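Local coordinates for protein AbyA5 (Verrucosispora maris, PDB 4YWF) that catalyses acetate elimination in spirotetronate biosynthesis, acting as a lyase built on an esterase-like alpha/beta-hydrolase fold, at residues F82-R87 against V152-Q157; R141-L146 against Y168-V173; R232-V237 against V292-A297; A245-K250 against D277-W282. The protein carries 4 engineered substitutions. All blocks are in the same frame, centred on the assembly; numbering follows the deposited sequence.

Coming from the N terminus, helix 76-87 supplies the first half of contact 1 and strand 143-148 the first half of contact 2. The loop after that strand returns to the helix and closes contact 1; only then does 168-173 come in beside 141-146 to close contact 2, so these two cross along the chain. Contact 3 opens next, at 232-237, and shuts at 292-297 after a mainly helical excursion, within which contact 4 opens and closes, joining 245-250 to 277-282. Contacts 2 and 3 stitch strands of one sheet, their centres about 15 Å apart. Contact 1 ties the N-terminal helices to the loop that follows strand 143-148, and contact 4 joins two parts of that helical excursion.

Contact 1. Residues F82-R87 against V152-Q157; sequences FYNMAR and VSIKEQ. Engineered in segment 82-87: Met-85 (natural residue Leu).
Arg-87 reaches from the last turn of its helix to the loop 152-157, where NH2 donates to Val-152 O at 2.9 Å. The donor lies close to the line of the C=O bond, while the oxygen sits somewhat out of the guanidinium plane; NH1 adds a weak bond to the same oxygen. Bends at chi2 and chi3 (-110° and 57°) turn the chain back on Asn-84, and a side-on grip results: Arg-87 NE bonds to Asn-84 O and Arg-87 NH2 to Asn-84 OD1 at 2.8 Å, fixing the amide and the guanidinium against each other.

Ile-154 packs tightly here. Its CG2 rides 3.6 Å above the guanidinium plane of Arg-87, toward the rim, and its CG1 comes within 3.4 Å of Asn-84 OD1. The Gln-157 side is looser. There Gln-157 CG stands 4.0 Å from Asn-84 ND2, and a water links the groups, accepting from Asn-84 ND2 and Ile-154 N and donating to Gln-157 OE1 at 2.7 Å. Were Arg-87 replaced by an alanine, Val-152 O and Asn-84 OD1 would probably lose these donors, and the amide would be freer to turn.

The loop follows strand 143-148, a position that in alpha/beta hydrolases commonly contributes to the oxyanion hole. Behind the contact, Tyr-83 and Ala-86 pack on helices 59-72 and 94-111, and Ile-154 touches Cys-103 of the latter.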
loop_
_atom_site.group_PDB
_atom_site.type_symbol
_atom_site.label_atom_id
_atom_site.label_comp_id
_atom_site.label_asym_id
_atom_site.label_seq_id
_atom_site.Cartn_x
_atom_site.Cartn_y
_atom_site.Cartn_z
ATOM N N PHE A 82 -10.289 7.241 11.645
ATOM C CA PHE A 82 -9.732 7.802 12.846
ATOM C C PHE A 82 -8.984 6.795 13.701
ATOM O O PHE A 82 -7.937 7.145 14.128
ATOM C CB PHE A 82 -10.712 8.604 13.700
ATOM C CG PHE A 82 -11.202 9.858 13.063
ATOM C CD1 PHE A 82 -10.523 10.459 11.998
ATOM C CD2 PHE A 82 -12.371 10.438 13.504
ATOM C CE1 PHE A 82 -11.016 11.616 11.407
ATOM C CE2 PHE A 82 -12.824 11.606 12.949
ATOM C CZ PHE A 82 -12.189 12.173 11.869
ATOM N N TYR A 83 -9.481 5.564 13.879
ATOM C CA TYR A 83 -8.709 4.514 14.529
ATOM C C TYR A 83 -7.444 4.216 13.731
ATOM O O TYR A 83 -6.402 3.971 14.303
ATOM C CB TYR A 83 -9.557 3.255 14.742
ATOM C CG TYR A 83 -10.740 3.387 15.667
ATOM C CD1 TYR A 83 -10.676 4.156 16.840
ATOM C CD2 TYR A 83 -11.927 2.693 15.416
ATOM C CE1 TYR A 83 -11.768 4.256 17.722
ATOM C CE2 TYR A 83 -13.027 2.795 16.286
ATOM C CZ TYR A 83 -12.922 3.606 17.428
ATOM O OH TYR A 83 -13.960 3.690 18.272
ATOM N N ASN A 84 -7.535 4.232 12.407
ATOM C CA ASN A 84 -6.353 4.046 11.540
ATOM C C ASN A 84 -5.262 5.065 11.893
ATOM O O ASN A 84 -4.127 4.697 12.216
ATOM C CB ASN A 84 -6.786 4.133 10.054
ATOM C CG ASN A 84 -5.643 3.972 9.077
ATOM O OD1 ASN A 84 -4.475 3.655 9.403
ATOM N ND2 ASN A 84 -5.998 4.087 7.863
HETATM N N MSE A 85 -5.638 6.348 11.919
HETATM C CA MSE A 85 -4.691 7.418 12.253
HETATM C C MSE A 85 -4.077 7.179 13.618
HETATM O O MSE A 85 -2.887 7.380 13.805
HETATM C CB MSE A 85 -5.365 8.766 12.264
HETATM C CG MSE A 85 -5.719 9.189 10.867
HETATM SE SE MSE A 85 -4.001 9.221 9.908
HETATM C CE MSE A 85 -4.182 7.643 8.730
ATOM N N ALA A 86 -4.877 6.768 14.587
ATOM C CA ALA A 86 -4.363 6.478 15.914
ATOM C C ALA A 86 -3.186 5.494 15.977
ATOM O O ALA A 86 -2.268 5.621 16.794
ATOM C CB ALA A 86 -5.508 5.947 16.746
ATOM N N ARG A 87 -3.278 4.447 15.169
ATOM C CA ARG A 87 -2.247 3.419 15.053
ATOM C C ARG A 87 -1.047 3.847 14.172
ATOM O O ARG A 87 0.017 3.289 14.281
ATOM C CB ARG A 87 -2.933 2.124 14.525
ATOM C CG ARG A 87 -2.072 1.213 13.713
ATOM C CD ARG A 87 -2.339 1.078 12.225
ATOM N NE ARG A 87 -2.345 2.201 11.311
ATOM C CZ ARG A 87 -1.431 2.515 10.380
ATOM N NH1 ARG A 87 -0.229 1.890 10.243
ATOM N NH2 ARG A 87 -1.731 3.530 9.579
ATOM N N VAL A 152 3.257 2.547 5.750
ATOM C CA VAL A 152 2.368 3.012 6.815
ATOM C C VAL A 152 0.874 2.778 6.510
ATOM O O VAL A 152 0.037 3.019 7.368
ATOM C CB VAL A 152 2.624 4.485 7.269
ATOM C CG1 VAL A 152 4.013 4.627 7.906
ATOM C CG2 VAL A 152 2.412 5.485 6.137
ATOM N N SER A 153 0.555 2.281 5.317
ATOM C CA SER A 153 -0.844 2.141 4.811
ATOM C C SER A 153 -1.439 0.764 5.144
ATOM O O SER A 153 -1.021 -0.239 4.590
ATOM C CB SER A 153 -0.901 2.328 3.292
ATOM O OG SER A 153 -0.507 3.658 2.901
ATOM N N ILE A 154 -2.422 0.731 6.028
ATOM C CA ILE A 154 -3.185 -0.483 6.284
ATOM C C ILE A 154 -4.306 -0.651 5.277
ATOM O O ILE A 154 -4.713 0.285 4.638
ATOM C CB ILE A 154 -3.766 -0.553 7.723
ATOM C CG1 ILE A 154 -4.801 0.557 7.938
ATOM C CG2 ILE A 154 -2.635 -0.633 8.723
ATOM C CD1 ILE A 154 -5.695 0.307 9.148
ATOM N N LYS A 155 -4.806 -1.868 5.177
ATOM C CA LYS A 155 -5.638 -2.287 4.039
ATOM C C LYS A 155 -7.059 -1.702 4.160
ATOM O O LYS A 155 -7.801 -1.531 3.160
ATOM C CB LYS A 155 -5.680 -3.837 3.995
ATOM C CG LYS A 155 -6.168 -4.517 5.285
ATOM C CD LYS A 155 -6.022 -6.055 5.283
ATOM C CE LYS A 155 -6.638 -6.674 6.541
ATOM N NZ LYS A 155 -6.167 -6.092 7.833
ATOM N N GLU A 156 -7.419 -1.334 5.382
ATOM C CA GLU A 156 -8.670 -0.693 5.642
ATOM C C GLU A 156 -8.709 0.714 5.054
ATOM O O GLU A 156 -9.785 1.272 4.896
ATOM C CB GLU A 156 -8.968 -0.671 7.161
ATOM C CG GLU A 156 -9.377 -2.072 7.706
ATOM C CD GLU A 156 -8.182 -2.960 8.012
ATOM O OE1 GLU A 156 -7.011 -2.444 8.107
ATOM O OE2 GLU A 156 -8.387 -4.177 8.125
ATOM N N GLN A 157 -7.567 1.256 4.640
ATOM C CA GLN A 157 -7.556 2.564 3.991
ATOM C C GLN A 157 -8.231 2.464 2.621
ATOM O O GLN A 157 -8.907 3.392 2.165
ATOM C CB GLN A 157 -6.091 3.016 3.785
ATOM C CG GLN A 157 -5.863 4.517 3.891
ATOM C CD GLN A 157 -4.558 4.962 3.233
ATOM O OE1 GLN A 157 -3.487 4.392 3.475
ATOM N NE2 GLN A 157 -4.643 5.991 2.398
HETATM O O HOH W 1 -3.503 3.520 6.026
#

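Contact 2. Residues R141-L146 against Y168-V173; sequences RRPVLL and YGFAAV
Strands 143-146 and 171-173 run parallel, their axes 4.5 Å apart at closest and 21° askew, with Ala-171 N to Pro-143 O (2.8 Å), Leu-145 N to Ala-171 O (2.8 Å) and Val-173 N to Leu-145 O (2.9 Å) lacing them together. The last of these is the straightest, at 168°.

Among the side chains, Phe-170 packs against Leu-145 and Pro-143. Leu-145 sets CB over one face of the Phe-170 ring in a CH-pi contact, 4.2 Å from the centroid and shifted toward the rim, while Pro-143 O lies in the ring plane at the edge. The Pro-143 and Phe-170 side chains cross at about a right angle, Pro-143 CG meeting Phe-170 CD1. On the sheet face of Val-144 and Ala-171, Leu-146 and Val-173 lie side by side, CD2 of Leu-146 being 3.9 Å from CB of Val-173. Arg-142 bends at chi2 and chi3 to lay its guanidinium over the Gly-169 carbonyl carbon, and NH2 makes a weak bond to Phe-170 O. Gly-169 itself, with phi 94°, adopts a conformation that suits a residue without CB.

Helix 162-167 connects the two strands, making this a beta-alpha-beta crossover within the parallel part of the alpha/beta-hydrolase sheet.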
loop_
_atom_site.group_PDB
_atom_site.type_symbol
_atom_site.label_atom_id
_atom_site.label_comp_id
_atom_site.label_asym_id
_atom_site.label_seq_id
_atom_site.Cartn_x
_atom_site.Cartn_y
_atom_site.Cartn_z
ATOM N N ARG A 141 -15.081 -16.004 -14.424
ATOM C CA ARG A 141 -13.652 -15.859 -14.139
ATOM C C ARG A 141 -13.253 -14.386 -14.418
ATOM O O ARG A 141 -12.988 -14.036 -15.554
ATOM C CB ARG A 141 -12.843 -16.849 -14.984
ATOM N N ARG A 142 -13.237 -13.529 -13.386
ATOM C CA ARG A 142 -12.808 -12.105 -13.514
ATOM C C ARG A 142 -11.312 -11.841 -13.266
ATOM O O ARG A 142 -10.733 -12.383 -12.367
ATOM C CB ARG A 142 -13.565 -11.224 -12.522
ATOM C CG ARG A 142 -15.032 -11.190 -12.728
ATOM C CD ARG A 142 -15.797 -11.298 -11.414
ATOM N NE ARG A 142 -15.904 -10.026 -10.723
ATOM C CZ ARG A 142 -16.691 -9.031 -11.093
ATOM N NH1 ARG A 142 -17.476 -9.166 -12.160
ATOM N NH2 ARG A 142 -16.715 -7.904 -10.371
ATOM N N PRO A 143 -10.705 -10.934 -14.049
ATOM C CA PRO A 143 -9.331 -10.519 -13.757
ATOM C C PRO A 143 -9.128 -10.023 -12.354
ATOM O O PRO A 143 -10.031 -9.434 -11.790
ATOM C CB PRO A 143 -9.093 -9.356 -14.714
ATOM C CG PRO A 143 -10.455 -8.894 -15.131
ATOM C CD PRO A 143 -11.333 -10.121 -15.104
ATOM N N VAL A 144 -7.937 -10.240 -11.819
ATOM C CA VAL A 144 -7.616 -9.861 -10.445
ATOM C C VAL A 144 -7.035 -8.421 -10.365
ATOM O O VAL A 144 -6.138 -8.065 -11.136
ATOM C CB VAL A 144 -6.604 -10.855 -9.799
ATOM C CG1 VAL A 144 -6.291 -10.432 -8.399
ATOM C CG2 VAL A 144 -7.185 -12.239 -9.673
ATOM N N LEU A 145 -7.554 -7.599 -9.464
ATOM C CA LEU A 145 -6.848 -6.377 -9.092
ATOM C C LEU A 145 -6.281 -6.515 -7.693
ATOM O O LEU A 145 -7.030 -6.605 -6.699
ATOM C CB LEU A 145 -7.693 -5.133 -9.243
ATOM C CG LEU A 145 -7.041 -3.802 -8.879
ATOM C CD1 LEU A 145 -5.864 -3.371 -9.727
ATOM C CD2 LEU A 145 -8.129 -2.778 -9.060
ATOM N N LEU A 146 -4.950 -6.640 -7.627
ATOM C CA LEU A 146 -4.317 -6.707 -6.349
ATOM C C LEU A 146 -3.931 -5.285 -5.851
ATOM O O LEU A 146 -3.243 -4.558 -6.536
ATOM C CB LEU A 146 -3.093 -7.607 -6.404
ATOM C CG LEU A 146 -3.247 -9.102 -6.639
ATOM C CD1 LEU A 146 -1.916 -9.752 -6.544
ATOM C CD2 LEU A 146 -4.182 -9.820 -5.670
ATOM N N TYR A 168 -16.100 -2.334 -11.772
ATOM C CA TYR A 168 -15.333 -2.300 -13.015
ATOM C C TYR A 168 -14.975 -3.691 -13.568
ATOM O O TYR A 168 -14.222 -3.787 -14.537
ATOM C CB TYR A 168 -14.116 -1.447 -12.857
ATOM C CG TYR A 168 -14.360 0.058 -12.855
ATOM C CD1 TYR A 168 -14.819 0.703 -14.004
ATOM C CD2 TYR A 168 -14.063 0.838 -11.756
ATOM C CE1 TYR A 168 -15.024 2.085 -14.024
ATOM C CE2 TYR A 168 -14.241 2.213 -11.768
ATOM C CZ TYR A 168 -14.734 2.825 -12.905
ATOM O OH TYR A 168 -14.928 4.189 -12.941
ATOM N N GLY A 169 -15.519 -4.765 -12.987
ATOM C CA GLY A 169 -15.256 -6.128 -13.509
ATOM C C GLY A 169 -14.106 -6.955 -12.895
ATOM O O GLY A 169 -13.796 -8.064 -13.322
ATOM N N PHE A 170 -13.510 -6.451 -11.846
ATOM C CA PHE A 170 -12.366 -7.146 -11.238
ATOM C C PHE A 170 -12.807 -8.018 -10.073
ATOM O O PHE A 170 -13.760 -7.680 -9.344
ATOM C CB PHE A 170 -11.412 -6.145 -10.643
ATOM C CG PHE A 170 -10.727 -5.274 -11.657
ATOM C CD1 PHE A 170 -9.735 -5.787 -12.442
ATOM C CD2 PHE A 170 -11.083 -3.961 -11.797
ATOM C CE1 PHE A 170 -9.074 -4.997 -13.383
ATOM C CE2 PHE A 170 -10.422 -3.134 -12.711
ATOM C CZ PHE A 170 -9.424 -3.664 -13.519
ATOM N N ALA A 171 -12.028 -9.064 -9.851
ATOM C CA ALA A 171 -11.838 -9.621 -8.541
ATOM C C ALA A 171 -10.746 -8.806 -7.811
ATOM O O ALA A 171 -9.572 -8.904 -8.113
ATOM C CB ALA A 171 -11.460 -11.071 -8.673
ATOM N N ALA A 172 -11.169 -7.994 -6.844
ATOM C CA ALA A 172 -10.339 -6.988 -6.186
ATOM C C ALA A 172 -9.953 -7.511 -4.796
ATOM O O ALA A 172 -10.791 -8.007 -4.063
ATOM C CB ALA A 172 -11.057 -5.627 -6.094
ATOM N N VAL A 173 -8.659 -7.475 -4.502
ATOM C CA VAL A 173 -8.139 -7.969 -3.243
ATOM C C VAL A 173 -7.188 -6.940 -2.652
ATOM O O VAL A 173 -6.134 -6.605 -3.260
ATOM C CB VAL A 173 -7.337 -9.223 -3.432
ATOM C CG1 VAL A 173 -6.773 -9.666 -2.096
ATOM C CG2 VAL A 173 -8.189 -10.319 -4.061
#

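Contact 3. Residues R232-V237 against V292-A297; sequences RLRGIV and VRIPVA
Ile-294 holds CG1 between its backbone N and carbonyl carbon (chi1 50°), which brings CD1 against Ile-236 and puts CG2 over Arg-234. Ile-236 answers with CG1 beside its own backbone N (chi1 -66°), and the two side chains cross obliquely with Ile-236 CG1 3.8 Å from Ile-294 CD1. CG2 of Ile-294 presses to 3.4 Å from Leu-233 O and also lies over one face of the Arg-234 guanidinium, 3.9 Å above its plane and off toward the rim. The polar end of that arginine is engaged elsewhere: NH2 donates to Pro-231 O.

Next along, Pro-295 sets CD against Arg-234 O at 3.4 Å. With no N-H of its own, the proline contributes its carbonyl, and Ile-236 N bonds to Pro-295 O at 3.0 Å. Parallel pairing then follows, with Ala-297 N to Ile-236 O at 2.9 Å, placing Ile-236 beside Val-296 and Val-237 beside Ala-297.

These are interior strands of the alpha/beta-hydrolase sheet. Strand 207-215 bonds the far edge of 233-239, and strand 322-327 flanks 296-301. Helix 218-226 covers Ile-236 and Val-296, whereas helix 337-351 packs on Val-237 and Ala-297.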
loop_
_atom_site.group_PDB
_atom_site.type_symbol
_atom_site.label_atom_id
_atom_site.label_comp_id
_atom_site.label_asym_id
_atom_site.label_seq_id
_atom_site.Cartn_x
_atom_site.Cartn_y
_atom_site.Cartn_z
ATOM N N ARG A 232 1.887 -14.265 -13.823
ATOM C CA ARG A 232 0.506 -13.926 -13.654
ATOM C C ARG A 232 0.288 -12.399 -13.592
ATOM O O ARG A 232 -0.775 -11.900 -13.967
ATOM C CB ARG A 232 -0.099 -14.659 -12.469
ATOM C CG ARG A 232 -0.139 -16.174 -12.678
ATOM C CD ARG A 232 0.633 -16.751 -11.525
ATOM N NE ARG A 232 -0.223 -17.239 -10.529
ATOM C CZ ARG A 232 0.096 -17.478 -9.253
ATOM N NH1 ARG A 232 1.243 -17.178 -8.701
ATOM N NH2 ARG A 232 -0.813 -18.067 -8.520
ATOM N N LEU A 233 1.300 -11.698 -13.149
ATOM C CA LEU A 233 1.268 -10.243 -13.130
ATOM C C LEU A 233 1.361 -9.718 -14.523
ATOM O O LEU A 233 2.409 -9.781 -15.070
ATOM C CB LEU A 233 2.377 -9.619 -12.284
ATOM C CG LEU A 233 2.382 -9.911 -10.799
ATOM C CD1 LEU A 233 3.628 -9.338 -10.112
ATOM C CD2 LEU A 233 1.089 -9.377 -10.219
ATOM N N ARG A 234 0.284 -9.095 -14.998
ATOM C CA ARG A 234 0.164 -8.566 -16.341
ATOM C C ARG A 234 0.333 -7.025 -16.403
ATOM O O ARG A 234 0.373 -6.438 -17.474
ATOM C CB ARG A 234 -1.206 -8.957 -16.926
ATOM C CG ARG A 234 -1.463 -10.464 -17.190
ATOM C CD ARG A 234 -0.256 -11.344 -17.603
ATOM N NE ARG A 234 0.556 -10.870 -18.726
ATOM C CZ ARG A 234 1.869 -11.153 -18.904
ATOM N NH1 ARG A 234 2.493 -10.675 -19.957
ATOM N NH2 ARG A 234 2.586 -11.932 -18.058
ATOM N N GLY A 235 0.390 -6.373 -15.247
ATOM C CA GLY A 235 0.700 -4.947 -15.205
ATOM C C GLY A 235 0.826 -4.413 -13.767
ATOM O O GLY A 235 0.389 -5.029 -12.793
ATOM N N ILE A 236 1.435 -3.237 -13.653
ATOM C CA ILE A 236 1.754 -2.651 -12.377
ATOM C C ILE A 236 1.399 -1.189 -12.476
ATOM O O ILE A 236 1.704 -0.545 -13.499
ATOM C CB ILE A 236 3.243 -2.796 -12.009
ATOM C CG1 ILE A 236 3.594 -4.266 -11.789
ATOM C CG2 ILE A 236 3.610 -1.951 -10.772
ATOM C CD1 ILE A 236 5.110 -4.460 -11.660
ATOM N N VAL A 237 0.755 -0.709 -11.426
ATOM C CA VAL A 237 0.468 0.694 -11.262
ATOM C C VAL A 237 0.932 1.076 -9.877
ATOM O O VAL A 237 0.514 0.460 -8.900
ATOM C CB VAL A 237 -1.050 1.033 -11.414
ATOM C CG1 VAL A 237 -1.232 2.534 -11.345
ATOM C CG2 VAL A 237 -1.589 0.483 -12.710
ATOM N N VAL A 292 11.400 -6.624 -16.750
ATOM C CA VAL A 292 9.961 -6.387 -16.491
ATOM C C VAL A 292 9.293 -6.207 -17.821
ATOM O O VAL A 292 9.527 -5.165 -18.458
ATOM C CB VAL A 292 9.772 -5.107 -15.666
ATOM C CG1 VAL A 292 8.306 -4.746 -15.493
ATOM C CG2 VAL A 292 10.475 -5.227 -14.313
ATOM N N ARG A 293 8.495 -7.186 -18.265
ATOM C CA ARG A 293 7.891 -7.138 -19.618
ATOM C C ARG A 293 6.360 -6.942 -19.636
ATOM O O ARG A 293 5.632 -7.513 -20.443
ATOM C CB ARG A 293 8.227 -8.377 -20.419
ATOM C CG ARG A 293 9.496 -8.213 -21.228
ATOM C CD ARG A 293 10.614 -8.978 -20.575
ATOM N NE ARG A 293 11.894 -8.479 -21.061
ATOM C CZ ARG A 293 12.997 -9.213 -21.213
ATOM N NH1 ARG A 293 13.029 -10.510 -20.923
ATOM N NH2 ARG A 293 14.076 -8.629 -21.682
ATOM N N ILE A 294 5.924 -6.022 -18.807
ATOM C CA ILE A 294 4.509 -5.749 -18.625
ATOM C C ILE A 294 4.421 -4.264 -18.489
ATOM O O ILE A 294 5.424 -3.608 -18.200
ATOM C CB ILE A 294 3.975 -6.408 -17.341
ATOM C CG1 ILE A 294 4.873 -6.062 -16.140
ATOM C CG2 ILE A 294 3.870 -7.921 -17.541
ATOM C CD1 ILE A 294 4.327 -6.432 -14.782
ATOM N N PRO A 295 3.219 -3.726 -18.726
ATOM C CA PRO A 295 3.127 -2.301 -18.576
ATOM C C PRO A 295 3.312 -1.891 -17.113
ATOM O O PRO A 295 2.958 -2.642 -16.170
ATOM C CB PRO A 295 1.743 -1.945 -19.163
ATOM C CG PRO A 295 1.093 -3.236 -19.499
ATOM C CD PRO A 295 2.104 -4.302 -19.518
ATOM N N VAL A 296 3.966 -0.743 -16.951
ATOM C CA VAL A 296 4.226 -0.152 -15.682
ATOM C C VAL A 296 3.896 1.298 -15.726
ATOM O O VAL A 296 4.405 2.029 -16.566
ATOM C CB VAL A 296 5.696 -0.275 -15.257
ATOM C CG1 VAL A 296 5.872 0.373 -13.912
ATOM C CG2 VAL A 296 6.123 -1.725 -15.223
ATOM N N ALA A 297 3.053 1.707 -14.798
ATOM C CA ALA A 297 2.616 3.110 -14.639
ATOM C C ALA A 297 3.075 3.591 -13.270
ATOM O O ALA A 297 3.053 2.812 -12.314
ATOM C CB ALA A 297 1.069 3.196 -14.769
#

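Contact 4. Residues A245-K250 against D277-W282; sequences AFFTDK and DHVRNW
Phe-247 carries the apolar part of this contact, its ring inserted between neighbours from both segments. With CG beside its backbone N (chi1 -63°), the ring is directed at the 279-282 turn. Trp-282 lays CB over one face in a CH-pi contact, 4.1 Å from the centroid, and Phe-246 from its own segment brings CD2 over the centre of the opposite face. At the ring's edge, in its plane, Val-279 CG2 stands 3.7 Å from Phe-247 CD1. Val-279 also presents its other methyl, CG1, to one face of the Trp-282 indole, so valine, phenylalanine and tryptophan interlock. Cutting Phe-247 back to an alanine is likely to open a gap between Phe-246 and Trp-282 and to leave the Val-279 methyl without its ring edge.

Polar interactions are sparser and lie toward the solvent. Lys-250 NZ forms a long, weak salt bridge of 3.4 Å with Asp-277 OD1, the two side chains crossing at about a right angle. Arg-280 folds back on its own segment: NH1 donates to Asp-277 O at 2.9 Å from one face of that carbonyl, while Arg-280 N reaches it from the other.

Asp-249 N-caps helix 250-255 by accepting from Trp-252 N. Both segments belong to the helical excursion following strand 233-239, a place where many alpha/beta hydrolases carry a lid. His-221 of helix 218-226 meets the Phe-247 ring and bonds to Trp-282 O, Tyr-187 meets the indole edge-to-face, and helix 258-268 packs on Phe-246 and Trp-282.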
loop_
_atom_site.group_PDB
_atom_site.type_symbol
_atom_site.label_atom_id
_atom_site.label_comp_id
_atom_site.label_asym_id
_atom_site.label_seq_id
_atom_site.Cartn_x
_atom_site.Cartn_y
_atom_site.Cartn_z
ATOM N N ALA A 245 18.478 3.976 -6.068
ATOM C CA ALA A 245 19.032 5.040 -5.269
ATOM C C ALA A 245 18.527 5.114 -3.811
ATOM O O ALA A 245 19.307 5.442 -2.902
ATOM C CB ALA A 245 18.820 6.382 -5.918
ATOM N N PHE A 246 17.237 4.851 -3.585
ATOM C CA PHE A 246 16.752 4.788 -2.217
ATOM C C PHE A 246 17.624 3.814 -1.342
ATOM O O PHE A 246 17.877 4.062 -0.182
ATOM C CB PHE A 246 15.277 4.375 -2.186
ATOM C CG PHE A 246 14.711 4.328 -0.814
ATOM C CD1 PHE A 246 14.345 5.465 -0.171
ATOM C CD2 PHE A 246 14.642 3.124 -0.132
ATOM C CE1 PHE A 246 13.884 5.432 1.148
ATOM C CE2 PHE A 246 14.182 3.060 1.181
ATOM C CZ PHE A 246 13.786 4.217 1.816
ATOM N N PHE A 247 18.053 2.712 -1.925
ATOM C CA PHE A 247 18.643 1.643 -1.201
ATOM C C PHE A 247 20.158 1.840 -1.101
ATOM O O PHE A 247 20.772 1.235 -0.276
ATOM C CB PHE A 247 18.333 0.333 -1.889
ATOM C CG PHE A 247 16.883 0.006 -1.923
ATOM C CD1 PHE A 247 16.251 -0.477 -0.775
ATOM C CD2 PHE A 247 16.126 0.162 -3.102
ATOM C CE1 PHE A 247 14.903 -0.798 -0.769
ATOM C CE2 PHE A 247 14.777 -0.141 -3.080
ATOM C CZ PHE A 247 14.160 -0.582 -1.919
ATOM N N THR A 248 20.730 2.696 -1.935
ATOM C CA THR A 248 22.199 2.810 -2.089
ATOM C C THR A 248 22.749 4.207 -1.889
ATOM O O THR A 248 23.951 4.370 -1.734
ATOM C CB THR A 248 22.660 2.384 -3.526
ATOM O OG1 THR A 248 22.146 3.326 -4.450
ATOM C CG2 THR A 248 22.163 0.948 -3.894
ATOM N N ASP A 249 21.915 5.224 -1.921
ATOM C CA ASP A 249 22.444 6.608 -1.834
ATOM C C ASP A 249 22.476 7.022 -0.396
ATOM O O ASP A 249 21.439 7.350 0.180
ATOM C CB ASP A 249 21.581 7.570 -2.603
ATOM C CG ASP A 249 22.056 8.993 -2.503
ATOM O OD1 ASP A 249 22.962 9.321 -1.695
ATOM O OD2 ASP A 249 21.501 9.815 -3.236
ATOM N N LYS A 250 23.674 7.009 0.195
ATOM C CA LYS A 250 23.843 7.333 1.636
ATOM C C LYS A 250 23.551 8.769 2.099
ATOM O O LYS A 250 22.916 8.968 3.168
ATOM C CB LYS A 250 25.265 6.913 2.073
ATOM C CG LYS A 250 25.446 5.426 2.099
ATOM C CD LYS A 250 24.555 4.790 3.164
ATOM C CE LYS A 250 24.937 3.338 3.437
ATOM N NZ LYS A 250 23.780 2.418 3.717
ATOM N N ASP A 277 21.732 -0.545 5.639
ATOM C CA ASP A 277 22.680 -1.565 5.319
ATOM C C ASP A 277 21.926 -2.803 5.040
ATOM O O ASP A 277 22.239 -3.567 4.097
ATOM C CB ASP A 277 23.646 -1.864 6.477
ATOM C CG ASP A 277 24.787 -0.915 6.541
ATOM O OD1 ASP A 277 25.007 -0.110 5.580
ATOM O OD2 ASP A 277 25.468 -0.964 7.574
ATOM N N HIS A 278 20.901 -3.020 5.853
ATOM C CA HIS A 278 20.103 -4.215 5.689
ATOM C C HIS A 278 19.459 -4.308 4.277
ATOM O O HIS A 278 19.350 -5.394 3.733
ATOM C CB HIS A 278 19.069 -4.329 6.825
ATOM C CG HIS A 278 18.291 -5.605 6.800
ATOM N ND1 HIS A 278 18.859 -6.835 7.032
ATOM C CD2 HIS A 278 16.986 -5.844 6.548
ATOM C CE1 HIS A 278 17.949 -7.779 6.920
ATOM N NE2 HIS A 278 16.797 -7.202 6.631
ATOM N N VAL A 279 19.061 -3.188 3.701
ATOM C CA VAL A 279 18.266 -3.224 2.440
ATOM C C VAL A 279 19.153 -2.851 1.242
ATOM O O VAL A 279 18.655 -2.678 0.118
ATOM C CB VAL A 279 17.033 -2.297 2.503
ATOM C CG1 VAL A 279 16.096 -2.752 3.615
ATOM C CG2 VAL A 279 17.417 -0.829 2.747
ATOM N N ARG A 280 20.469 -2.760 1.489
ATOM C CA ARG A 280 21.394 -2.302 0.443
ATOM C C ARG A 280 21.277 -3.149 -0.829
ATOM O O ARG A 280 21.088 -2.589 -1.896
ATOM C CB ARG A 280 22.831 -2.154 0.948
ATOM C CG ARG A 280 23.561 -3.448 1.346
ATOM C CD ARG A 280 24.851 -3.125 2.124
ATOM N NE ARG A 280 25.747 -4.274 2.246
ATOM C CZ ARG A 280 25.623 -5.255 3.143
ATOM N NH1 ARG A 280 24.622 -5.252 4.022
ATOM N NH2 ARG A 280 26.503 -6.259 3.151
ATOM N N ASN A 281 21.242 -4.459 -0.743
ATOM C CA ASN A 281 21.187 -5.243 -1.964
ATOM C C ASN A 281 19.773 -5.449 -2.520
ATOM O O ASN A 281 19.557 -6.308 -3.349
ATOM C CB ASN A 281 21.950 -6.563 -1.789
ATOM C CG ASN A 281 23.421 -6.327 -1.372
ATOM O OD1 ASN A 281 24.144 -5.514 -1.977
ATOM N ND2 ASN A 281 23.865 -7.032 -0.352
ATOM N N TRP A 282 18.803 -4.650 -2.060
ATOM C CA TRP A 282 17.438 -4.722 -2.609
ATOM C C TRP A 282 17.252 -3.879 -3.849
ATOM O O TRP A 282 16.176 -3.916 -4.474
ATOM C CB TRP A 282 16.435 -4.274 -1.538
ATOM C CG TRP A 282 16.350 -5.185 -0.363
ATOM C CD1 TRP A 282 17.182 -6.296 -0.053
ATOM C CD2 TRP A 282 15.404 -5.089 0.694
ATOM N NE1 TRP A 282 16.752 -6.871 1.134
ATOM C CE2 TRP A 282 15.670 -6.156 1.607
ATOM C CE3 TRP A 282 14.317 -4.243 0.934
ATOM C CZ2 TRP A 282 14.897 -6.361 2.751
ATOM C CZ3 TRP A 282 13.549 -4.443 2.091
ATOM C CH2 TRP A 282 13.843 -5.480 2.977
#